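Local coordinates for protein putative LacI-family transcriptional regulator (Bacteroides fragilis, PDB 3GBV) that probably regulates transcription as a LacI-family protein, through a periplasmic-binding-protein-like domain that in relatives senses a small-molecule effector, at residues S227-D232 with V246-A251. Sequence-based numbering, arbitrary orientation.
Sequences SLIGYD and VSFLIA. With EDO (1,2-ethanediol), chain D.
Strands 227-231 and 246-251 are parallel neighbours in a beta-alpha-beta unit of the periplasmic-binding-protein fold, linked by helix 235-243. The register shifts by one at a beta bulge: Leu228 pairs with Val246 and Ile229 with Phe248, leaving Ser247 as the extra residue. Ser247 N donates to Leu228 O at 2.7 Å, in the carbonyl plane. Gly230 N donates to Phe248 O, and Gly230 O accepts from Ile250 N. Asp232 N closes the ladder on Ile250 O at 2.7 Å, nearly straight (174°). On the face lined by helix 117-131, Ile229 CD1 meets the edge of the Phe248 ring in its plane, 3.8 Å from Phe248 CD2. Phe248 packs on Leu130 of the second subunit. On the other face Leu249 CD2 lies 3.8 Å from Gly230 C, and Leu249 touches helix 235-243. Just past strand 227-231, Asp232 OD2 accepts a hydrogen bond from O1 of a 1,2-ethanediol, probably from the crystallisation liquor. Tyr231 OH hydrogen-bonds to Ser120 OG. Ile250 lies over one ring face in a CH-pi contact, its CB 4.0 Å from the Tyr231 centroid. Its CG1 is anti to the carbonyl carbon (chi1 -64°), which carries Ile250 CD1 to the hydroxyl end, 3.8 Å from Tyr231 CZ.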
# COMPACT_ATOMS: atom_id res chain seq x y z
N SER A 227 22.01 5.53 -0.06
CA SER A 227 20.55 5.52 -0.17
C SER A 227 19.87 5.30 1.18
O SER A 227 20.31 4.48 2.00
CB SER A 227 20.10 4.44 -1.15
OG SER A 227 20.47 3.15 -0.69
N LEU A 228 18.78 6.04 1.41
CA LEU A 228 18.03 5.93 2.66
C LEU A 228 16.72 5.18 2.51
O LEU A 228 16.18 5.01 1.42
CB LEU A 228 17.64 7.31 3.21
CG LEU A 228 18.53 8.42 3.77
CD1 LEU A 228 19.73 7.83 4.48
CD2 LEU A 228 18.96 9.34 2.65
N ILE A 229 16.21 4.75 3.66
CA ILE A 229 14.91 4.12 3.77
C ILE A 229 14.30 5.00 4.86
O ILE A 229 14.90 5.22 5.90
CB ILE A 229 14.97 2.66 4.25
CG1 ILE A 229 15.35 1.77 3.07
CG2 ILE A 229 13.60 2.23 4.82
CD1 ILE A 229 15.16 0.29 3.35
N GLY A 230 13.13 5.55 4.58
CA GLY A 230 12.51 6.42 5.56
C GLY A 230 11.05 6.11 5.78
O GLY A 230 10.51 5.16 5.22
N TYR A 231 10.42 6.93 6.62
CA TYR A 231 9.02 6.76 6.94
C TYR A 231 8.16 7.97 6.59
O TYR A 231 8.61 9.12 6.65
CB TYR A 231 8.87 6.47 8.44
CG TYR A 231 9.06 5.02 8.81
CD1 TYR A 231 7.96 4.20 9.12
CD2 TYR A 231 10.32 4.46 8.89
CE1 TYR A 231 8.14 2.87 9.51
CE2 TYR A 231 10.51 3.14 9.27
CZ TYR A 231 9.42 2.35 9.59
OH TYR A 231 9.65 1.05 10.00
N ASP A 232 6.92 7.68 6.21
CA ASP A 232 5.92 8.69 5.91
C ASP A 232 6.07 9.54 4.67
O ASP A 232 7.18 9.87 4.22
CB ASP A 232 5.74 9.55 7.16
CG ASP A 232 5.47 8.71 8.39
OD1 ASP A 232 4.53 7.88 8.37
OD2 ASP A 232 6.21 8.85 9.38
N VAL A 246 16.40 8.94 -1.30
CA VAL A 246 15.63 7.97 -0.53
C VAL A 246 15.18 6.88 -1.51
O VAL A 246 14.69 7.19 -2.60
CB VAL A 246 14.40 8.63 0.12
CG1 VAL A 246 13.47 7.57 0.71
CG2 VAL A 246 14.84 9.60 1.21
N SER A 247 15.37 5.62 -1.13
CA SER A 247 15.00 4.48 -1.98
C SER A 247 13.60 3.95 -1.70
O SER A 247 12.88 3.57 -2.61
CB SER A 247 15.99 3.33 -1.81
OG SER A 247 17.31 3.74 -2.12
N PHE A 248 13.24 3.92 -0.42
CA PHE A 248 11.93 3.45 -0.03
C PHE A 248 11.40 4.34 1.09
O PHE A 248 12.16 4.90 1.88
CB PHE A 248 11.99 2.01 0.52
CG PHE A 248 12.49 0.99 -0.47
CD1 PHE A 248 11.86 0.79 -1.69
CD2 PHE A 248 13.59 0.18 -0.14
CE1 PHE A 248 12.30 -0.20 -2.57
CE2 PHE A 248 14.04 -0.81 -1.02
CZ PHE A 248 13.39 -1.00 -2.24
N LEU A 249 10.07 4.48 1.11
CA LEU A 249 9.39 5.21 2.16
C LEU A 249 8.30 4.26 2.65
O LEU A 249 7.64 3.59 1.85
CB LEU A 249 8.75 6.51 1.64
CG LEU A 249 9.70 7.67 1.30
CD1 LEU A 249 8.91 8.83 0.71
CD2 LEU A 249 10.45 8.10 2.56
N ILE A 250 8.14 4.17 3.96
CA ILE A 250 7.12 3.31 4.54
C ILE A 250 6.01 4.21 5.04
O ILE A 250 6.26 5.14 5.81
CB ILE A 250 7.70 2.47 5.69
CG1 ILE A 250 8.77 1.52 5.12
CG2 ILE A 250 6.57 1.73 6.40
CD1 ILE A 250 9.60 0.80 6.17
N ALA A 251 4.79 3.97 4.58
CA ALA A 251 3.65 4.78 4.98
C ALA A 251 2.75 4.04 5.95
O ALA A 251 2.78 2.81 6.02
CB ALA A 251 2.87 5.21 3.75
C1 EDO D . 5.91 7.31 12.17
O1 EDO D . 7.18 7.84 11.78
C2 EDO D . 5.37 8.04 13.40
O2 EDO D . 4.95 9.35 13.04